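Local coordinates for protein STE5 (Saccharomyces cerevisiae, PDB 3FZE) that acts as a scaffold in yeast mating pheromone signalling, its minimal scaffold domain co-catalysing phosphorylation of the MAP kinase Fus3 by Ste7, at residues A115-N120 with K124-F129; Q55-D60 with P95-N100. All blocks are in the same frame, centred on the assembly; numbering follows the deposited sequence. Where two conformers were deposited one is given.

Contacts 1 and 2 lie on the same mixed beta sheet of the vWA-like domain, their centres about 13 Å apart. Contact 2 sets helix 95-102 against strand 55-60; the chain then runs from that helix into strand 111-117, whose C-terminal end and the loop after it make contact 1. Strand 19-26 stands between the two strands involved, and Gln25 on it serves both contacts: its side chain bonds to Ser117, Ile127 and Lys125 in contact 1 and to the carbonyl of Asp60 in contact 2. The contacts also touch directly, Ile127 CG2 lying 4.0 Å from Val59 CG1, so the two packings meet there.

Contact 1: residues A115-N120 with K124-F129; sequences AVSNSN and KKSILF
Leu128 and Ile127, from the loop that follows strand 111-117, pack on the end of that same strand in the vWA-like alpha/beta sheet. Leu128 reaches in with its branch: CG lies 3.9 Å from Ser117 CB, and CD2 comes to 3.6 Å from the carbonyl oxygen of Ala115. Ile127 lies alongside; its chi1 of 68° sets CG1 against Ser117 CB at 4.0 Å, and the extended chi2 (169°) carries CD1 on to Ala115 CB, also at 4.0 Å. Small residues suit the strand here, since they let the branched side chains approach the backbone. Farther along, Ser126 CB rests 3.6 Å from Asn120 O. Cutting Leu128 back to alanine is likely to strip the CD2 methyl from Ala115 O, leave Ser117 CB with Ile127 CG1 alone across the contact, and open a gap there.

A water bridges Ser117 OG and Ser126 OG across the segments, donating to Ser117 OG and to Ser119 O. Each of the two bridged hydroxyls closes an ST turn, so serine suits both places: Ser117 OG accepts from Ser119 N, and Ser126 OG from Leu128 N, which helps hold the start of the 3-10 segment, with Phe129 N bonded to Ser126 O. Ser117 OG is thus held by Ser119 N, the water and Gln25 of strand 19-26. Gln25 NE2 takes Lys125 O, while its OE1 bonds both Ser117 OG and Ile127 N.

Contact 2: residues Q55-D60 with P95-N100; sequences QFCFVD and PIWLKN
The indole of Trp97 meets Cys57 at its edge: the sulfur SG lies near the ring plane, 4.2 Å from CZ3 on the benzene side, and does not sit over a face. Tyr68 of strand 65-68 meets the same indole edge-to-face, and Val65 of that strand touches it too, so the wide tryptophan extends the packing beyond strand 55-60 to the edge strand of the sheet. Its neighbour Leu98 makes the nearer approach to strand 55-60, with CD1 3.8 Å from Cys57 CB and 4.0 Å from SG. One methyl therefore lies against both atoms of the cysteine side chain. In Cys57, SG stands opposite the backbone N (chi1 -177°), an orientation that carries the sulfur out to the indole while CB stays against Leu98 CD1. Cysteine fits here because it is small and only weakly polar: the backbones stay 8.1 Å apart at Cys57 CA and Leu98 CA, and the helix residues fill the distance. Leucine, flexible and branched, also reaches Ile23 on strand 19-26.

No hydrogen bond joins the two segments; the backbone of Cys57 pairs with Ile22 and Leu24 of the neighbouring strand 19-26, and Trp97 N bonds to Ser94 OG just before the helix. Consecutive residues of helix 95-102 thus seat it by apolar packing on the central sheet, as in the alpha/beta/alpha sandwich of a vWA-like domain.

Contact 1: residues A115-N120 with K124-F129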
# COMPACT_ATOMS: atom_id res chain seq x y z
N ALA A 115 0.83 -4.16 0.14
CA ALA A 115 0.11 -3.97 -1.12
C ALA A 115 -1.39 -4.01 -0.87
O ALA A 115 -1.91 -5.03 -0.42
CB ALA A 115 0.54 -5.03 -2.15
N VAL A 116 -2.07 -2.91 -1.14
CA VAL A 116 -3.50 -2.82 -0.89
C VAL A 116 -4.21 -2.36 -2.16
O VAL A 116 -3.76 -1.41 -2.82
CB VAL A 116 -3.81 -1.83 0.26
CG1 VAL A 116 -5.28 -1.94 0.66
CG2 VAL A 116 -2.89 -2.08 1.47
N SER A 117 -5.31 -3.02 -2.50
CA SER A 117 -6.04 -2.69 -3.73
C SER A 117 -7.54 -2.85 -3.52
O SER A 117 -7.97 -3.75 -2.80
CB SER A 117 -5.56 -3.59 -4.87
OG SER A 117 -6.31 -3.38 -6.07
N ASN A 118 -8.33 -1.99 -4.14
CA ASN A 118 -9.78 -2.17 -4.12
C ASN A 118 -10.33 -2.48 -5.51
O ASN A 118 -11.54 -2.49 -5.71
CB ASN A 118 -10.49 -0.95 -3.55
CG ASN A 118 -10.48 0.23 -4.50
OD1 ASN A 118 -9.63 0.30 -5.39
ND2 ASN A 118 -11.42 1.16 -4.33
N SER A 119 -9.44 -2.71 -6.47
CA SER A 119 -9.86 -2.90 -7.87
C SER A 119 -10.25 -4.34 -8.17
O SER A 119 -9.99 -5.24 -7.39
CB SER A 119 -8.77 -2.42 -8.84
OG SER A 119 -7.58 -3.19 -8.72
N ASN A 120 -10.87 -4.55 -9.33
CA ASN A 120 -11.37 -5.87 -9.69
C ASN A 120 -10.30 -6.95 -9.69
O ASN A 120 -9.16 -6.72 -10.09
CB ASN A 120 -12.07 -5.81 -11.04
CG ASN A 120 -13.34 -4.98 -11.00
OD1 ASN A 120 -13.99 -4.86 -9.96
ND2 ASN A 120 -13.71 -4.41 -12.14
N LYS A 124 -4.42 -9.92 -14.58
CA LYS A 124 -3.47 -9.07 -15.29
C LYS A 124 -3.52 -7.60 -14.89
O LYS A 124 -2.69 -6.81 -15.32
CB LYS A 124 -3.64 -9.21 -16.81
CG LYS A 124 -3.14 -10.53 -17.37
CD LYS A 124 -3.32 -10.60 -18.88
CE LYS A 124 -2.90 -11.96 -19.43
NZ LYS A 124 -1.48 -12.27 -19.11
N LYS A 125 -4.49 -7.22 -14.06
CA LYS A 125 -4.63 -5.82 -13.69
C LYS A 125 -4.44 -5.54 -12.20
O LYS A 125 -4.03 -4.45 -11.84
CB LYS A 125 -5.98 -5.26 -14.14
CG LYS A 125 -6.16 -5.23 -15.64
CD LYS A 125 -7.47 -4.57 -16.00
CE LYS A 125 -7.74 -4.66 -17.49
NZ LYS A 125 -6.73 -3.91 -18.29
N SER A 126 -4.76 -6.51 -11.35
CA SER A 126 -4.68 -6.30 -9.91
C SER A 126 -3.27 -6.53 -9.39
O SER A 126 -2.65 -7.55 -9.69
CB SER A 126 -5.68 -7.22 -9.20
OG SER A 126 -5.39 -7.32 -7.81
N ILE A 127 -2.75 -5.58 -8.61
CA ILE A 127 -1.41 -5.74 -8.04
C ILE A 127 -1.32 -6.93 -7.08
O ILE A 127 -0.22 -7.39 -6.74
CB ILE A 127 -0.93 -4.44 -7.33
CG1 ILE A 127 -1.75 -4.18 -6.06
CG2 ILE A 127 -0.99 -3.25 -8.28
CD1 ILE A 127 -1.18 -3.10 -5.16
N LEU A 128 -2.47 -7.45 -6.66
CA LEU A 128 -2.48 -8.52 -5.66
C LEU A 128 -2.10 -9.88 -6.26
O LEU A 128 -1.80 -10.82 -5.51
CB LEU A 128 -3.84 -8.58 -4.95
CG LEU A 128 -4.35 -7.28 -4.32
CD1 LEU A 128 -5.75 -7.43 -3.77
CD2 LEU A 128 -3.41 -6.83 -3.21
N PHE A 129 -2.09 -9.99 -7.58
CA PHE A 129 -1.73 -11.24 -8.25
C PHE A 129 -0.24 -11.31 -8.60
O PHE A 129 0.24 -12.31 -9.12
CB PHE A 129 -2.52 -11.43 -9.55
CG PHE A 129 -3.98 -11.71 -9.34
CD1 PHE A 129 -4.48 -12.99 -9.48
CD2 PHE A 129 -4.85 -10.69 -9.01
CE1 PHE A 129 -5.82 -13.24 -9.29
CE2 PHE A 129 -6.19 -10.94 -8.81
CZ PHE A 129 -6.68 -12.22 -8.95
O HOH W 1 -7.44 -5.98 -6.61

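Contact 2: residues Q55-D60 with P95-N100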
# COMPACT_ATOMS: atom_id res chain seq x y z
N GLN A 55 8.39 4.75 1.56
CA GLN A 55 8.20 4.73 0.11
C GLN A 55 6.77 4.38 -0.23
O GLN A 55 6.10 3.68 0.54
CB GLN A 55 9.12 3.69 -0.54
CG GLN A 55 10.59 3.90 -0.23
CD GLN A 55 11.13 5.12 -0.92
OE1 GLN A 55 11.11 5.21 -2.15
NE2 GLN A 55 11.59 6.09 -0.15
N PHE A 56 6.29 4.85 -1.38
CA PHE A 56 4.94 4.55 -1.81
C PHE A 56 4.90 4.36 -3.31
O PHE A 56 5.82 4.76 -4.03
CB PHE A 56 3.98 5.68 -1.44
CG PHE A 56 4.11 6.89 -2.34
CD1 PHE A 56 3.24 7.06 -3.41
CD2 PHE A 56 5.12 7.81 -2.13
CE1 PHE A 56 3.37 8.16 -4.25
CE2 PHE A 56 5.26 8.92 -2.97
CZ PHE A 56 4.38 9.09 -4.03
N CYS A 57 3.83 3.75 -3.77
CA CYS A 57 3.52 3.70 -5.19
C CYS A 57 2.01 3.63 -5.33
O CYS A 57 1.36 2.82 -4.68
CB CYS A 57 4.16 2.46 -5.81
SG CYS A 57 3.92 2.35 -7.60
N PHE A 58 1.45 4.52 -6.15
CA PHE A 58 0.03 4.51 -6.48
C PHE A 58 -0.16 3.91 -7.86
O PHE A 58 0.55 4.26 -8.80
CB PHE A 58 -0.53 5.93 -6.47
CG PHE A 58 -0.80 6.47 -5.10
CD1 PHE A 58 -1.90 6.03 -4.37
CD2 PHE A 58 0.01 7.45 -4.56
CE1 PHE A 58 -2.16 6.54 -3.10
CE2 PHE A 58 -0.24 7.97 -3.29
CZ PHE A 58 -1.32 7.50 -2.57
N VAL A 59 -1.14 3.01 -7.98
CA VAL A 59 -1.42 2.30 -9.23
C VAL A 59 -2.90 2.41 -9.54
O VAL A 59 -3.74 2.27 -8.64
CB VAL A 59 -1.03 0.82 -9.12
CG1 VAL A 59 -1.29 0.07 -10.44
CG2 VAL A 59 0.43 0.70 -8.70
N ASP A 60 -3.25 2.65 -10.80
CA ASP A 60 -4.67 2.72 -11.17
C ASP A 60 -5.28 1.34 -11.40
O ASP A 60 -4.60 0.31 -11.32
CB ASP A 60 -4.94 3.72 -12.31
CG ASP A 60 -4.55 3.22 -13.70
OD1 ASP A 60 -4.31 2.01 -13.89
OD2 ASP A 60 -4.50 4.06 -14.63
N PRO A 95 6.20 -5.61 -9.41
CA PRO A 95 7.11 -5.51 -8.27
C PRO A 95 8.56 -5.30 -8.71
O PRO A 95 9.25 -4.47 -8.13
CB PRO A 95 6.93 -6.85 -7.56
CG PRO A 95 5.51 -7.23 -7.87
CD PRO A 95 5.28 -6.76 -9.29
N ILE A 96 9.02 -6.04 -9.72
CA ILE A 96 10.39 -5.86 -10.19
C ILE A 96 10.61 -4.45 -10.73
O ILE A 96 11.66 -3.85 -10.49
CB ILE A 96 10.82 -6.92 -11.24
CG1 ILE A 96 12.31 -6.75 -11.57
CG2 ILE A 96 10.00 -6.80 -12.50
CD1 ILE A 96 13.20 -6.76 -10.35
N TRP A 97 9.64 -3.91 -11.47
CA TRP A 97 9.75 -2.53 -11.92
C TRP A 97 9.95 -1.62 -10.71
O TRP A 97 10.81 -0.74 -10.71
CB TRP A 97 8.51 -2.07 -12.70
CG TRP A 97 8.58 -0.60 -12.99
CD1 TRP A 97 9.19 -0.00 -14.05
CD2 TRP A 97 8.06 0.45 -12.17
NE1 TRP A 97 9.08 1.37 -13.95
CE2 TRP A 97 8.38 1.67 -12.81
CE3 TRP A 97 7.34 0.49 -10.97
CZ2 TRP A 97 8.02 2.91 -12.28
CZ3 TRP A 97 6.98 1.73 -10.45
CH2 TRP A 97 7.33 2.92 -11.10
N LEU A 98 9.14 -1.83 -9.67
CA LEU A 98 9.22 -0.99 -8.48
C LEU A 98 10.58 -1.13 -7.79
O LEU A 98 11.19 -0.13 -7.41
CB LEU A 98 8.08 -1.30 -7.51
CG LEU A 98 7.96 -0.37 -6.30
CD1 LEU A 98 7.57 1.06 -6.72
CD2 LEU A 98 6.96 -0.94 -5.29
N LYS A 99 11.07 -2.36 -7.63
CA LYS A 99 12.37 -2.56 -7.00
C LYS A 99 13.48 -1.88 -7.79
O LYS A 99 14.32 -1.19 -7.22
CB LYS A 99 12.67 -4.05 -6.80
CG LYS A 99 14.02 -4.32 -6.15
CD LYS A 99 15.12 -4.56 -7.18
CE LYS A 99 16.47 -4.81 -6.52
NZ LYS A 99 17.41 -5.54 -7.42
N ASN A 100 13.47 -2.06 -9.10
CA ASN A 100 14.48 -1.44 -9.96
C ASN A 100 14.44 0.10 -9.92
O ASN A 100 15.48 0.77 -10.00
CB ASN A 100 14.35 -1.94 -11.40
CG ASN A 100 14.87 -3.36 -11.57
OD1 ASN A 100 15.71 -3.82 -10.79
ND2 ASN A 100 14.36 -4.06 -12.57